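PDB 4ER8: REP-associated tyrosine transposase from Escherichia coli, which binds repeated extragenic palindrome (REP) DNA and catalyses cleavage and recombination of the bacterial interspersed mosaic elements built from these sequences. Local coordinates for residues Ala52-Pro57 against Pro133-His138; Lys127-Trp132 against Ile148-Asp153. All blocks are in the same frame, centred on the assembly; numbering follows the deposited sequence.

Interaction 1: Ala52-Pro57 against Pro133-His138; sequences AWVVLP and PFSTFH
Phe134 touches Val55 with the root of its side chain and sends its ring elsewhere: CB lies 3.5 Å from Val55 O, while CG stands anti to the carbonyl carbon (chi1 -64°) and carries the ring away from the strand. One ring face is taken by Pro133 CG, 3.9 Å above the plane and displaced toward the rim; Val55 O approaches obliquely. Tyr32 and Trp132 both meet this ring edge-to-face.

Beside this, the backbones illustrate how a short piece of loop can pair with the edge strand of a sheet. Residues 52-55 and 134-136 run antiparallel and form one isolated bridge, with Val54 and Ser135 as a non-hydrogen-bonded pair. On its flanks Val55 N donates to Phe134 O at 3.0 Å, almost straight at 176°, and Thr136 N donates to Trp53 O. Val54 CG1 lies 3.6 Å from Ser135 CB. The loop then turns away: Ser135 OG accepts from Phe137 N, an ST turn that leads into helix 137-142.

Thr136 adds a side-chain bond: its OG1 accepts from Trp53 N at 3.2 Å and also hydrogen-bonds Tyr117 OH of helix 106-122, its stronger partner. A valine in its place has no hydroxyl and would probably leave both Trp53 N and Tyr117 OH without this mate.

On its other edge, strand 49-55 pairs with strand 59-65, which carries the nickel ligands His59 and His61 of the HUH motif. Val54 packs on Ile116 and Pro120 of helix 106-122, whereas Trp53 and Val55 lean on helix 32-45.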
loop_
_atom_site.group_PDB
_atom_site.type_symbol
_atom_site.label_atom_id
_atom_site.label_comp_id
_atom_site.label_asym_id
_atom_site.label_seq_id
_atom_site.Cartn_x
_atom_site.Cartn_y
_atom_site.Cartn_z
ATOM N N ALA A 52 -1.816 -7.340 -1.987
ATOM C CA ALA A 52 -2.616 -6.285 -2.565
ATOM C C ALA A 52 -1.981 -4.900 -2.443
ATOM O O ALA A 52 -1.133 -4.676 -1.590
ATOM C CB ALA A 52 -4.005 -6.283 -1.972
ATOM N N TRP A 53 -2.416 -3.968 -3.290
ATOM C CA TRP A 53 -1.876 -2.636 -3.219
ATOM C C TRP A 53 -2.848 -1.640 -3.867
ATOM O O TRP A 53 -3.398 -1.954 -4.910
ATOM C CB TRP A 53 -0.535 -2.660 -3.947
ATOM C CG TRP A 53 0.461 -1.610 -3.606
ATOM C CD1 TRP A 53 0.245 -0.262 -3.476
ATOM C CD2 TRP A 53 1.872 -1.813 -3.433
ATOM N NE1 TRP A 53 1.442 0.373 -3.190
ATOM C CE2 TRP A 53 2.450 -0.559 -3.183
ATOM C CE3 TRP A 53 2.703 -2.947 -3.467
ATOM C CZ2 TRP A 53 3.825 -0.407 -2.957
ATOM C CZ3 TRP A 53 4.056 -2.798 -3.236
ATOM C CH2 TRP A 53 4.609 -1.546 -2.976
ATOM N N VAL A 54 -3.105 -0.492 -3.228
ATOM C CA VAL A 54 -3.634 0.679 -3.932
ATOM C C VAL A 54 -2.630 1.816 -3.907
ATOM O O VAL A 54 -1.889 2.009 -2.933
ATOM C CB VAL A 54 -4.825 1.354 -3.265
ATOM C CG1 VAL A 54 -6.098 0.903 -3.833
ATOM C CG2 VAL A 54 -4.747 1.255 -1.751
ATOM N N VAL A 55 -2.678 2.624 -4.949
ATOM C CA VAL A 55 -1.998 3.895 -4.942
ATOM C C VAL A 55 -3.028 5.007 -5.056
ATOM O O VAL A 55 -3.874 5.013 -5.943
ATOM C CB VAL A 55 -1.100 4.003 -6.131
ATOM C CG1 VAL A 55 -0.370 5.359 -6.097
ATOM C CG2 VAL A 55 -0.150 2.802 -6.164
ATOM N N LEU A 56 -2.941 5.966 -4.165
ATOM C CA LEU A 56 -3.815 7.088 -4.285
ATOM C C LEU A 56 -2.927 8.217 -4.761
ATOM O O LEU A 56 -1.707 8.008 -4.897
ATOM C CB LEU A 56 -4.570 7.341 -2.978
ATOM C CG LEU A 56 -5.561 6.159 -2.927
ATOM C CD1 LEU A 56 -5.177 5.106 -1.892
ATOM C CD2 LEU A 56 -7.005 6.590 -2.760
ATOM N N PRO A 57 -3.511 9.386 -5.078
ATOM C CA PRO A 57 -2.622 10.427 -5.575
ATOM C C PRO A 57 -1.577 10.785 -4.550
ATOM O O PRO A 57 -0.435 11.039 -4.923
ATOM C CB PRO A 57 -3.556 11.610 -5.816
ATOM C CG PRO A 57 -4.950 11.001 -5.874
ATOM C CD PRO A 57 -4.901 9.850 -4.937
ATOM N N PRO A 133 -8.236 2.758 -11.498
ATOM C CA PRO A 133 -7.249 1.927 -12.190
ATOM C C PRO A 133 -5.972 1.701 -11.426
ATOM O O PRO A 133 -5.200 0.823 -11.780
ATOM C CB PRO A 133 -6.926 2.737 -13.443
ATOM C CG PRO A 133 -7.290 4.149 -13.104
ATOM C CD PRO A 133 -8.497 4.018 -12.223
ATOM N N PHE A 134 -5.738 2.497 -10.393
ATOM C CA PHE A 134 -4.430 2.499 -9.738
ATOM C C PHE A 134 -4.367 1.500 -8.595
ATOM O O PHE A 134 -4.121 1.884 -7.447
ATOM C CB PHE A 134 -4.108 3.907 -9.232
ATOM C CG PHE A 134 -3.961 4.916 -10.321
ATOM C CD1 PHE A 134 -4.885 5.943 -10.462
ATOM C CD2 PHE A 134 -2.912 4.825 -11.238
ATOM C CE1 PHE A 134 -4.779 6.886 -11.500
ATOM C CE2 PHE A 134 -2.778 5.767 -12.293
ATOM C CZ PHE A 134 -3.721 6.793 -12.425
ATOM N N SER A 135 -4.594 0.228 -8.885
ATOM C CA SER A 135 -4.531 -0.782 -7.842
ATOM C C SER A 135 -4.424 -2.185 -8.413
ATOM O O SER A 135 -4.507 -2.362 -9.619
ATOM C CB SER A 135 -5.774 -0.700 -6.993
ATOM O OG SER A 135 -6.850 -1.220 -7.709
ATOM N N THR A 136 -4.270 -3.176 -7.542
ATOM C CA THR A 136 -4.255 -4.556 -7.963
ATOM C C THR A 136 -5.672 -5.175 -8.045
ATOM O O THR A 136 -5.832 -6.409 -8.204
ATOM C CB THR A 136 -3.436 -5.382 -7.014
ATOM O OG1 THR A 136 -4.036 -5.337 -5.707
ATOM C CG2 THR A 136 -2.033 -4.842 -6.981
ATOM N N PHE A 137 -6.693 -4.324 -7.927
ATOM C CA PHE A 137 -8.067 -4.822 -7.966
ATOM C C PHE A 137 -8.323 -5.581 -9.253
ATOM O O PHE A 137 -8.717 -6.736 -9.235
ATOM C CB PHE A 137 -9.058 -3.696 -7.823
ATOM C CG PHE A 137 -10.485 -4.144 -7.881
ATOM C CD1 PHE A 137 -11.043 -4.900 -6.837
ATOM C CD2 PHE A 137 -11.302 -3.769 -8.947
ATOM C CE1 PHE A 137 -12.386 -5.286 -6.867
ATOM C CE2 PHE A 137 -12.639 -4.163 -8.994
ATOM C CZ PHE A 137 -13.175 -4.917 -7.952
ATOM N N HIS A 138 -8.085 -4.908 -10.370
ATOM C CA HIS A 138 -8.099 -5.524 -11.721
ATOM C C HIS A 138 -7.165 -6.735 -11.890
ATOM O O HIS A 138 -7.581 -7.735 -12.430
ATOM C CB HIS A 138 -7.859 -4.433 -12.755
ATOM C CG HIS A 138 -8.722 -3.233 -12.518
ATOM N ND1 HIS A 138 -9.979 -3.094 -13.077
ATOM C CD2 HIS A 138 -8.542 -2.148 -11.721
ATOM C CE1 HIS A 138 -10.522 -1.959 -12.665
ATOM N NE2 HIS A 138 -9.669 -1.364 -11.845
#

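Interaction 2: Lys127-Trp132 against Ile148-Asp153; sequences KQVSDW and IDWAGD
Val129 and Ser130 meet Trp150 and Ile148 at the surface of the HUH nuclease domain, where a type I turn, Gln128 to Asp131, packs against an irregular run of chain beyond helix 137-142. The turn is closed by Asp131 N donating to Gln128 O at 2.7 Å. A long salt bridge between Lys127 NZ and Asp131 OD2, 3.7 Å, spans the same stretch. The pairing is an example of two loops that meet by van der Waals contact, with no hydrogen bond between them.

Apolar contact comes in two patches. In the first, both methyls of Val129 reach the six-membered part of the Trp150 indole obliquely, CG1 at 3.8 Å and CG2 at 4.0 Å from CE3. The indole comes within their range because its CG is anti to the backbone N (chi1 -170°). Phe137 and Ile118 of helix 106-122 also lie against the indole, and Val129 is buried. In the second, the far end of Ile148, an exposed residue, bends toward the turn, and its CD1 lies 3.6 Å from Ser130 CB.

Polar groups contribute proximity rather than bonds. The Gln128 chain, bent at chi2 (-84°), brings NE2 to 4.1 Å from Asp149 O, too long for a hydrogen bond. Ser130 OG is 3.5 Å from Ile148 O, likewise unbonded.

Within its own segment Trp150 gains a further neighbour: Gly152 CA sits 4.2 Å above one indole face, offset toward the rim.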
loop_
_atom_site.group_PDB
_atom_site.type_symbol
_atom_site.label_atom_id
_atom_site.label_comp_id
_atom_site.label_asym_id
_atom_site.label_seq_id
_atom_site.Cartn_x
_atom_site.Cartn_y
_atom_site.Cartn_z
ATOM N N LYS A 127 -16.922 6.539 -7.153
ATOM C CA LYS A 127 -18.117 6.030 -6.473
ATOM C C LYS A 127 -18.153 4.496 -6.507
ATOM O O LYS A 127 -18.905 3.875 -5.761
ATOM C CB LYS A 127 -19.428 6.733 -6.917
ATOM C CG LYS A 127 -19.406 7.402 -8.319
ATOM C CD LYS A 127 -18.662 8.796 -8.393
ATOM C CE LYS A 127 -17.999 9.101 -9.811
ATOM N NZ LYS A 127 -16.866 8.153 -10.222
ATOM N N GLN A 128 -17.288 3.916 -7.342
ATOM C CA GLN A 128 -17.234 2.479 -7.575
ATOM C C GLN A 128 -15.802 1.956 -7.646
ATOM O O GLN A 128 -14.984 2.483 -8.392
ATOM C CB GLN A 128 -17.973 2.123 -8.852
ATOM C CG GLN A 128 -19.474 2.001 -8.676
ATOM C CD GLN A 128 -19.895 0.613 -8.175
ATOM O OE1 GLN A 128 -20.834 0.499 -7.372
ATOM N NE2 GLN A 128 -19.205 -0.447 -8.645
ATOM N N VAL A 129 -15.506 0.902 -6.884
ATOM C CA VAL A 129 -14.114 0.494 -6.745
ATOM C C VAL A 129 -13.508 0.128 -8.067
ATOM O O VAL A 129 -12.305 0.212 -8.207
ATOM C CB VAL A 129 -13.812 -0.671 -5.686
ATOM C CG1 VAL A 129 -14.941 -0.883 -4.718
ATOM C CG2 VAL A 129 -13.410 -1.966 -6.376
ATOM N N SER A 130 -14.307 -0.279 -9.042
ATOM C CA SER A 130 -13.693 -0.645 -10.321
ATOM C C SER A 130 -13.366 0.591 -11.177
ATOM O O SER A 130 -12.649 0.481 -12.184
ATOM C CB SER A 130 -14.538 -1.665 -11.106
ATOM O OG SER A 130 -15.795 -1.098 -11.430
ATOM N N ASP A 131 -13.870 1.754 -10.787
ATOM C CA ASP A 131 -13.501 2.990 -11.483
ATOM C C ASP A 131 -12.048 3.366 -11.286
ATOM O O ASP A 131 -11.497 4.059 -12.133
ATOM C CB ASP A 131 -14.377 4.189 -11.079
ATOM C CG ASP A 131 -15.815 4.030 -11.507
ATOM O OD1 ASP A 131 -16.055 3.406 -12.578
ATOM O OD2 ASP A 131 -16.687 4.525 -10.762
ATOM N N TRP A 132 -11.424 2.904 -10.202
ATOM C CA TRP A 132 -10.027 3.246 -9.918
ATOM C C TRP A 132 -9.028 2.272 -10.525
ATOM O O TRP A 132 -8.973 1.097 -10.122
ATOM C CB TRP A 132 -9.782 3.362 -8.414
ATOM C CG TRP A 132 -8.523 4.099 -8.050
ATOM C CD1 TRP A 132 -7.352 3.560 -7.553
ATOM C CD2 TRP A 132 -8.302 5.510 -8.136
ATOM N NE1 TRP A 132 -6.417 4.553 -7.330
ATOM C CE2 TRP A 132 -6.969 5.759 -7.676
ATOM C CE3 TRP A 132 -9.083 6.589 -8.564
ATOM C CZ2 TRP A 132 -6.415 7.046 -7.638
ATOM C CZ3 TRP A 132 -8.517 7.895 -8.513
ATOM C CH2 TRP A 132 -7.206 8.099 -8.057
ATOM N N ILE A 148 -15.729 -7.897 -10.828
ATOM C CA ILE A 148 -15.466 -6.553 -11.283
ATOM C C ILE A 148 -16.428 -5.548 -10.641
ATOM O O ILE A 148 -16.029 -4.436 -10.342
ATOM C CB ILE A 148 -15.478 -6.534 -12.861
ATOM C CG1 ILE A 148 -14.528 -5.464 -13.425
ATOM C CG2 ILE A 148 -16.923 -6.498 -13.466
ATOM C CD1 ILE A 148 -15.190 -4.116 -13.608
ATOM N N ASP A 149 -17.672 -5.947 -10.375
ATOM C CA ASP A 149 -18.683 -5.008 -9.828
ATOM C C ASP A 149 -18.754 -4.988 -8.302
ATOM O O ASP A 149 -19.665 -4.383 -7.720
ATOM C CB ASP A 149 -20.093 -5.235 -10.416
ATOM C CG ASP A 149 -20.640 -6.649 -10.159
ATOM O OD1 ASP A 149 -21.873 -6.802 -10.311
ATOM O OD2 ASP A 149 -19.868 -7.602 -9.813
ATOM N N TRP A 150 -17.783 -5.635 -7.671
ATOM C CA TRP A 150 -17.663 -5.641 -6.228
ATOM C C TRP A 150 -17.871 -4.277 -5.554
ATOM O O TRP A 150 -17.451 -3.204 -6.039
ATOM C CB TRP A 150 -16.322 -6.237 -5.833
ATOM C CG TRP A 150 -16.158 -6.512 -4.370
ATOM C CD1 TRP A 150 -16.639 -7.582 -3.665
ATOM C CD2 TRP A 150 -15.469 -5.694 -3.431
ATOM N NE1 TRP A 150 -16.286 -7.476 -2.343
ATOM C CE2 TRP A 150 -15.563 -6.329 -2.175
ATOM C CE3 TRP A 150 -14.770 -4.487 -3.531
ATOM C CZ2 TRP A 150 -14.988 -5.794 -1.035
ATOM C CZ3 TRP A 150 -14.209 -3.960 -2.410
ATOM C CH2 TRP A 150 -14.321 -4.606 -1.167
ATOM N N ALA A 151 -18.577 -4.347 -4.430
ATOM C CA ALA A 151 -18.732 -3.216 -3.562
ATOM C C ALA A 151 -18.542 -3.758 -2.153
ATOM O O ALA A 151 -18.522 -4.982 -1.965
ATOM C CB ALA A 151 -20.098 -2.574 -3.747
ATOM N N GLY A 152 -18.387 -2.853 -1.173
ATOM C CA GLY A 152 -18.214 -3.235 0.232
ATOM C C GLY A 152 -18.361 -2.052 1.142
ATOM O O GLY A 152 -18.214 -0.922 0.702
ATOM N N ASP A 153 -18.664 -2.303 2.412
ATOM C CA ASP A 153 -18.835 -1.216 3.378
ATOM C C ASP A 153 -17.540 -0.402 3.505
ATOM O O ASP A 153 -16.463 -0.968 3.633
ATOM C CB ASP A 153 -19.189 -1.766 4.773
ATOM C CG ASP A 153 -20.378 -2.705 4.772
ATOM O OD1 ASP A 153 -21.387 -2.441 4.033
ATOM O OD2 ASP A 153 -20.295 -3.716 5.540
#

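From the N terminus, the chain forms strand 13-19 and helix 32-45 before 52-57, on one of the two outermost strands; it then passes through strand 59-65, helix 73-87, strand 99-102 and helix 106-122 before 133-138 returns to close this long loop in interaction 1. Interaction 2 begins just earlier, at 127-132, and closes a much shorter loop around helix 137-142 when 148-153 comes back. The segments alternate, so the two closures cross rather than nest. Trp132 joins them: its NE1 probably bonds Val55 O, and its O probably bonds His138 NE2. Together the contacts tie the sheet edge to the last helix, 137-142, and its flanking loops.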